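Local coordinates for protein CurM Sulfotransferase (Moorea producta, PDB 4GBM) that probably transfers a sulfonate group from the donor PAPS to an intermediate of the curacin polyketide pathway, at residues R30-S40 with E151-L162. The protein carries 2 engineered substitutions. Residues are numbered along the deposited sequence; the frame is centred on the assembly and turned at random.
Sequences RLPGIIFILSS and EALFANSKYIYL
Leu153 O takes two hydrogen bonds: Leu31 N donates at 2.8 Å, and Gln118 NE2 of helix 117-128 adds a second. Farther along both segments, strands 35-39 and 158-162 run parallel, as neighbours in the central five-stranded sheet of the P-loop-like sulfotransferase fold. Five backbone bonds join them, from Lys158 N to Ile34 O through to Leu162 N to Leu38 O. Ser157 OG accepts from Ile34 N just before strands 35-39 and 158-162 begin to pair.

Phe36 and Tyr159 lie on one face of the sheet and form an aromatic cluster with Phe154 from the short strand before it. Phe36 sets its edge, through CZ, toward the face of Phe154 in an offset edge-to-face pair, the planes at 75°. Ile34 CD1 lies over one face of the Phe154 ring, 4.0 Å from its centroid. Ile34 CG1 sits between its backbone N and carbonyl carbon (chi1 63°), which carries CD1 over that ring. Phe36 and Tyr159 lie side by side, nearly parallel but slid apart, and Phe36 CD2 comes 3.4 Å from Tyr159 CE1. Leu38 CD1 packs obliquely on the same tyrosine. Tyr159 OH donates to the anti lone pair of Glu151 OE2 at 2.7 Å, while Glu151 OE1 pairs with Arg215. A leucine in place of Tyr159 would probably leave Glu151 OE2 without this donor and open a gap beside Phe36.

The Ser39 side chain lies about 5 Å from the bound adenosine-3'-5'-diphosphate, nearest atoms. On the other face, Ile160 CD1 touches Ile37 CG1 and meets Ile35 CG2 at 3.7 Å.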
ATOM      1  N   ARG A  30     -13.671 -17.360  -7.769  1.00 20.75           N
ATOM      2  CA  ARG A  30     -12.566 -16.478  -7.407  0.50 17.52           C
ATOM      3  C   ARG A  30     -11.449 -16.452  -8.449  1.00 16.48           C
ATOM      4  O   ARG A  30     -11.205 -17.435  -9.162  1.00 16.47           O
ATOM      5  CB  ARG A  30     -12.028 -16.834  -6.019  0.50 17.26           C
ATOM      6  CG  ARG A  30     -13.054 -16.630  -4.909  0.50 16.89           C
ATOM      7  CD  ARG A  30     -12.412 -16.701  -3.539  0.50 18.44           C
ATOM      8  NE  ARG A  30     -11.920 -18.041  -3.241  0.50 20.10           N
ATOM      9  CZ  ARG A  30     -11.215 -18.355  -2.161  0.50 19.48           C
ATOM     10  NH1 ARG A  30     -10.911 -17.421  -1.270  0.50 17.13           N
ATOM     11  NH2 ARG A  30     -10.812 -19.604  -1.973  0.50 19.75           N
ATOM     12  N   LEU A  31     -10.789 -15.302  -8.541  1.00 13.77           N
ATOM     13  CA  LEU A  31      -9.656 -15.115  -9.437  1.00 13.73           C
ATOM     14  C   LEU A  31      -8.411 -15.755  -8.823  1.00 13.68           C
ATOM     15  O   LEU A  31      -8.358 -15.961  -7.610  1.00 13.59           O
ATOM     16  CB  LEU A  31      -9.396 -13.617  -9.659  1.00 13.18           C
ATOM     17  CG  LEU A  31     -10.503 -12.823 -10.367  1.00 14.08           C
ATOM     18  CD1 LEU A  31     -10.189 -11.348 -10.287  1.00 14.48           C
ATOM     19  CD2 LEU A  31     -10.639 -13.268 -11.821  1.00 17.52           C
ATOM     20  N   PRO A  32      -7.395 -16.055  -9.654  1.00 13.22           N
ATOM     21  CA  PRO A  32      -6.118 -16.513  -9.109  1.00 13.55           C
ATOM     22  C   PRO A  32      -5.547 -15.498  -8.124  1.00 12.71           C
ATOM     23  O   PRO A  32      -5.742 -14.284  -8.289  1.00 12.80           O
ATOM     24  CB  PRO A  32      -5.217 -16.604 -10.346  1.00 13.98           C
ATOM     25  CG  PRO A  32      -6.152 -16.744 -11.490  1.00 17.51           C
ATOM     26  CD  PRO A  32      -7.368 -15.965 -11.125  1.00 14.66           C
ATOM     27  N   GLY A  33      -4.856 -15.994  -7.101  1.00 12.19           N
ATOM     28  CA  GLY A  33      -4.329 -15.129  -6.044  1.00 10.96           C
ATOM     29  C   GLY A  33      -3.365 -14.062  -6.516  1.00 10.82           C
ATOM     30  O   GLY A  33      -2.614 -14.261  -7.479  1.00 13.18           O
ATOM     31  N   ILE A  34      -3.399 -12.922  -5.832  1.00 10.33           N
ATOM     32  CA  ILE A  34      -2.444 -11.844  -6.083  1.00  9.48           C
ATOM     33  C   ILE A  34      -1.628 -11.593  -4.823  1.00  9.72           C
ATOM     34  O   ILE A  34      -1.664 -12.392  -3.886  1.00 11.01           O
ATOM     35  CB  ILE A  34      -3.132 -10.550  -6.604  1.00  9.60           C
ATOM     36  CG1 ILE A  34      -4.106  -9.967  -5.570  1.00  9.54           C
ATOM     37  CG2 ILE A  34      -3.817 -10.822  -7.956  1.00 11.36           C
ATOM     38  CD1 ILE A  34      -4.582  -8.556  -5.908  1.00 10.70           C
ATOM     39  N   ILE A  35      -0.861 -10.509  -4.825  1.00  9.30           N
ATOM     40  CA  ILE A  35      -0.084 -10.113  -3.654  1.00  8.58           C
ATOM     41  C   ILE A  35      -0.640  -8.794  -3.135  1.00  8.47           C
ATOM     42  O   ILE A  35      -0.810  -7.852  -3.905  1.00  9.33           O
ATOM     43  CB  ILE A  35       1.403  -9.943  -4.022  1.00  8.68           C
ATOM     44  CG1 ILE A  35       1.964 -11.269  -4.542  1.00 10.14           C
ATOM     45  CG2 ILE A  35       2.206  -9.432  -2.811  1.00 10.54           C
ATOM     46  CD1 ILE A  35       3.225 -11.113  -5.414  1.00 12.68           C
ATOM     47  N   PHE A  36      -0.947  -8.738  -1.837  1.00  8.34           N
ATOM     48  CA  PHE A  36      -1.375  -7.482  -1.201  1.00  8.00           C
ATOM     49  C   PHE A  36      -0.300  -6.945  -0.273  1.00  7.52           C
ATOM     50  O   PHE A  36       0.373  -7.720   0.412  1.00  9.66           O
ATOM     51  CB  PHE A  36      -2.653  -7.688  -0.385  1.00  8.29           C
ATOM     52  CG  PHE A  36      -3.878  -7.917  -1.218  1.00  8.22           C
ATOM     53  CD1 PHE A  36      -4.573  -6.843  -1.769  1.00  9.24           C
ATOM     54  CD2 PHE A  36      -4.348  -9.206  -1.449  1.00 10.10           C
ATOM     55  CE1 PHE A  36      -5.714  -7.054  -2.543  1.00 11.93           C
ATOM     56  CE2 PHE A  36      -5.489  -9.432  -2.221  1.00 11.66           C
ATOM     57  CZ  PHE A  36      -6.179  -8.355  -2.764  1.00 11.94           C
ATOM     58  N   ILE A  37      -0.124  -5.624  -0.256  1.00  8.00           N
ATOM     59  CA  ILE A  37       0.689  -4.993   0.791  1.00  6.80           C
ATOM     60  C   ILE A  37      -0.272  -4.278   1.732  1.00  7.57           C
ATOM     61  O   ILE A  37      -0.975  -3.352   1.324  1.00  7.52           O
ATOM     62  CB  ILE A  37       1.742  -3.991   0.246  1.00  7.21           C
ATOM     63  CG1 ILE A  37       2.775  -4.713  -0.627  1.00  8.59           C
ATOM     64  CG2 ILE A  37       2.443  -3.273   1.416  1.00  6.90           C
ATOM     65  CD1 ILE A  37       3.687  -3.783  -1.449  1.00  8.47           C
ATOM     66  N   LEU A  38      -0.309  -4.731   2.982  1.00  7.37           N
ATOM     67  CA  LEU A  38      -1.173  -4.130   4.001  1.00  6.94           C
ATOM     68  C   LEU A  38      -0.356  -3.356   5.016  1.00  6.97           C
ATOM     69  O   LEU A  38       0.642  -3.862   5.544  1.00  7.48           O
ATOM     70  CB  LEU A  38      -1.969  -5.207   4.737  1.00  8.33           C
ATOM     71  CG  LEU A  38      -2.820  -6.157   3.892  1.00  8.52           C
ATOM     72  CD1 LEU A  38      -3.548  -7.116   4.805  1.00 10.78           C
ATOM     73  CD2 LEU A  38      -3.797  -5.404   2.988  1.00 11.27           C
ATOM     74  N   SER A  39      -0.790  -2.138   5.315  1.00  6.88           N
ATOM     75  CA  SER A  39      -0.072  -1.326   6.294  1.00  7.24           C
ATOM     76  C   SER A  39      -0.888  -0.155   6.764  1.00  7.65           C
ATOM     77  O   SER A  39      -1.890   0.210   6.149  1.00  8.85           O
ATOM     78  CB  SER A  39       1.227  -0.772   5.682  1.00  9.18           C
ATOM     79  OG  SER A  39       0.928   0.209   4.702  1.00 10.31           O
ATOM     80  N   SER A  40      -0.446   0.429   7.868  1.00  7.53           N
ATOM     81  CA  SER A  40      -0.898   1.749   8.294  0.60  8.93           C
ATOM     82  C   SER A  40      -0.338   2.784   7.315  1.00  9.77           C
ATOM     83  O   SER A  40       0.696   2.542   6.686  1.00  9.96           O
ATOM     84  CB  SER A  40      -0.382   2.028   9.712  0.60  9.34           C
ATOM     85  OG  SER A  40      -0.457   3.403  10.057  0.60 11.00           O
ATOM     86  N   GLU A 151     -10.270 -11.657   0.069  1.00 12.75           N
ATOM     87  CA  GLU A 151     -10.473 -13.098   0.173  1.00 12.05           C
ATOM     88  C   GLU A 151     -11.726 -13.566  -0.559  1.00 12.98           C
ATOM     89  O   GLU A 151     -11.840 -14.742  -0.912  1.00 14.07           O
ATOM     90  CB  GLU A 151     -10.506 -13.525   1.646  1.00 12.12           C
ATOM     91  CG  GLU A 151      -9.137 -13.428   2.319  1.00 12.28           C
ATOM     92  CD  GLU A 151      -8.150 -14.445   1.755  1.00 13.46           C
ATOM     93  OE1 GLU A 151      -8.331 -15.655   2.012  1.00 16.27           O
ATOM     94  OE2 GLU A 151      -7.199 -14.035   1.048  1.00 13.75           O
ATOM     95  N   ALA A 152     -12.661 -12.650  -0.787  1.00 13.08           N
ATOM     96  CA  ALA A 152     -13.885 -12.979  -1.518  1.00 13.04           C
ATOM     97  C   ALA A 152     -13.659 -13.009  -3.024  1.00 13.13           C
ATOM     98  O   ALA A 152     -14.295 -13.796  -3.734  1.00 14.96           O
ATOM     99  CB  ALA A 152     -15.002 -12.005  -1.166  1.00 14.58           C
ATOM    100  N   LEU A 153     -12.754 -12.160  -3.506  1.00 12.54           N
ATOM    101  CA  LEU A 153     -12.534 -12.010  -4.945  1.00 12.55           C
ATOM    102  C   LEU A 153     -11.433 -12.909  -5.493  1.00 12.43           C
ATOM    103  O   LEU A 153     -11.467 -13.286  -6.667  1.00 13.26           O
ATOM    104  CB  LEU A 153     -12.203 -10.552  -5.289  1.00 12.98           C
ATOM    105  CG  LEU A 153     -13.283  -9.490  -5.058  1.00 16.93           C
ATOM    106  CD1 LEU A 153     -12.779  -8.120  -5.492  1.00 20.93           C
ATOM    107  CD2 LEU A 153     -14.581  -9.839  -5.768  1.00 23.30           C
ATOM    108  N   PHE A 154     -10.461 -13.225  -4.642  1.00 11.84           N
ATOM    109  CA  PHE A 154      -9.244 -13.924  -5.044  1.00 11.27           C
ATOM    110  C   PHE A 154      -9.039 -15.170  -4.208  1.00 11.52           C
ATOM    111  O   PHE A 154      -9.385 -15.196  -3.020  1.00 12.77           O
ATOM    112  CB  PHE A 154      -8.009 -13.037  -4.840  1.00 11.17           C
ATOM    113  CG  PHE A 154      -8.023 -11.756  -5.628  1.00  9.70           C
ATOM    114  CD1 PHE A 154      -7.573 -11.735  -6.940  1.00 11.54           C
ATOM    115  CD2 PHE A 154      -8.472 -10.563  -5.049  1.00 10.99           C
ATOM    116  CE1 PHE A 154      -7.575 -10.551  -7.681  1.00 11.87           C
ATOM    117  CE2 PHE A 154      -8.474  -9.369  -5.790  1.00 11.00           C
ATOM    118  CZ  PHE A 154      -8.019  -9.378  -7.108  1.00 10.23           C
ATOM    119  N   ALA A 155      -8.441 -16.188  -4.821  1.00 11.74           N
ATOM    120  CA  ALA A 155      -8.085 -17.402  -4.113  1.00 13.10           C
ATOM    121  C   ALA A 155      -6.586 -17.482  -3.833  1.00 12.14           C
ATOM    122  O   ALA A 155      -5.769 -17.300  -4.737  1.00 14.46           O
ATOM    123  CB  ALA A 155      -8.547 -18.621  -4.908  1.00 12.93           C
ATOM    124  N   ASN A 156      -6.246 -17.760  -2.572  1.00 12.23           N
ATOM    125  CA  ASN A 156      -4.871 -17.995  -2.116  0.60 13.29           C
ATOM    126  C   ASN A 156      -3.900 -16.844  -2.352  1.00 12.17           C
ATOM    127  O   ASN A 156      -2.713 -17.046  -2.627  1.00 13.57           O
ATOM    128  CB  ASN A 156      -4.330 -19.327  -2.654  0.60 15.39           C
ATOM    129  CG  ASN A 156      -5.100 -20.521  -2.120  0.60 18.16           C
ATOM    130  OD1 ASN A 156      -6.030 -21.011  -2.764  0.60 21.89           O
ATOM    131  ND2 ASN A 156      -4.736 -20.976  -0.923  0.60 23.15           N
ATOM    132  N   SER A 157      -4.396 -15.619  -2.199  1.00 10.74           N
ATOM    133  CA  SER A 157      -3.500 -14.458  -2.255  1.00  9.76           C
ATOM    134  C   SER A 157      -2.466 -14.489  -1.131  1.00  9.89           C
ATOM    135  O   SER A 157      -2.679 -15.110  -0.081  1.00 10.35           O
ATOM    136  CB  SER A 157      -4.287 -13.146  -2.162  1.00  9.10           C
ATOM    137  OG  SER A 157      -5.166 -13.016  -3.266  1.00 11.17           O
ATOM    138  N   LYS A 158      -1.345 -13.815  -1.364  1.00  9.20           N
ATOM    139  CA  LYS A 158      -0.336 -13.639  -0.331  1.00  9.13           C
ATOM    140  C   LYS A 158      -0.382 -12.214   0.197  1.00  8.62           C
ATOM    141  O   LYS A 158      -0.657 -11.268  -0.547  1.00  9.81           O
ATOM    142  CB  LYS A 158       1.053 -13.965  -0.873  1.00  9.70           C
ATOM    143  CG  LYS A 158       1.310 -15.458  -1.008  1.00 12.63           C
ATOM    144  CD  LYS A 158       2.740 -15.725  -1.453  1.00 15.20           C
ATOM    145  CE  LYS A 158       3.026 -17.216  -1.531  1.00 18.28           C
ATOM    146  NZ  LYS A 158       2.214 -17.900  -2.577  1.00 21.58           N
ATOM    147  N   TYR A 159      -0.121 -12.082   1.491  1.00  8.59           N
ATOM    148  CA  TYR A 159      -0.193 -10.801   2.180  1.00  8.20           C
ATOM    149  C   TYR A 159       1.133 -10.420   2.789  1.00  8.53           C
ATOM    150  O   TYR A 159       1.702 -11.169   3.587  1.00  9.01           O
ATOM    151  CB  TYR A 159      -1.260 -10.871   3.270  1.00  8.76           C
ATOM    152  CG  TYR A 159      -2.627 -11.031   2.687  1.00  8.41           C
ATOM    153  CD1 TYR A 159      -3.392  -9.916   2.364  1.00  8.16           C
ATOM    154  CD2 TYR A 159      -3.160 -12.296   2.440  1.00  8.84           C
ATOM    155  CE1 TYR A 159      -4.653 -10.051   1.810  1.00 10.27           C
ATOM    156  CE2 TYR A 159      -4.423 -12.444   1.883  1.00  9.14           C
ATOM    157  CZ  TYR A 159      -5.166 -11.316   1.580  1.00  8.72           C
ATOM    158  OH  TYR A 159      -6.411 -11.451   1.036  1.00 10.98           O
ATOM    159  N   ILE A 160       1.628  -9.253   2.386  1.00  7.81           N
ATOM    160  CA  ILE A 160       2.800  -8.656   3.007  1.00  7.99           C
ATOM    161  C   ILE A 160       2.307  -7.640   4.028  1.00  7.62           C
ATOM    162  O   ILE A 160       1.659  -6.657   3.659  1.00  8.90           O
ATOM    163  CB  ILE A 160       3.681  -7.945   1.965  1.00  7.63           C
ATOM    164  CG1 ILE A 160       4.122  -8.914   0.865  1.00  8.03           C
ATOM    165  CG2 ILE A 160       4.896  -7.289   2.640  1.00  7.60           C
ATOM    166  CD1 ILE A 160       4.703  -8.192  -0.361  1.00  8.26           C
ATOM    167  N   TYR A 161       2.620  -7.877   5.304  1.00  7.78           N
ATOM    168  CA  TYR A 161       2.207  -6.991   6.384  1.00  7.51           C
ATOM    169  C   TYR A 161       3.387  -6.109   6.739  1.00  7.39           C
ATOM    170  O   TYR A 161       4.361  -6.571   7.342  1.00  7.83           O
ATOM    171  CB  TYR A 161       1.731  -7.823   7.584  1.00  7.82           C
ATOM    172  CG  TYR A 161       1.333  -7.051   8.833  1.00  7.84           C
ATOM    173  CD1 TYR A 161       0.915  -5.713   8.778  1.00  9.13           C
ATOM    174  CD2 TYR A 161       1.344  -7.685  10.072  1.00  9.07           C
ATOM    175  CE1 TYR A 161       0.546  -5.032   9.940  1.00  8.92           C
ATOM    176  CE2 TYR A 161       0.975  -7.019  11.237  1.00  9.02           C
ATOM    177  CZ  TYR A 161       0.572  -5.697  11.162  1.00 10.28           C
ATOM    178  OH  TYR A 161       0.230  -5.052  12.316  1.00  9.97           O
ATOM    179  N   LEU A 162       3.303  -4.851   6.312  1.00  7.16           N
ATOM    180  CA  LEU A 162       4.357  -3.863   6.539  1.00  7.09           C
ATOM    181  C   LEU A 162       4.015  -3.034   7.773  1.00  7.57           C
ATOM    182  O   LEU A 162       2.935  -2.448   7.850  1.00  7.74           O
ATOM    183  CB  LEU A 162       4.502  -2.972   5.300  1.00  7.34           C
ATOM    184  CG  LEU A 162       5.487  -1.803   5.373  1.00  8.52           C
ATOM    185  CD1 LEU A 162       6.935  -2.266   5.576  1.00  8.81           C
ATOM    186  CD2 LEU A 162       5.358  -0.965   4.112  1.00 10.09           C
TER
HETATM  187  O   HOH W   1      -8.283 -17.905  -0.377  1.00 23.24           O
HETATM  188  O   HOH W   2       1.227  -1.202   9.588  1.00 10.02           O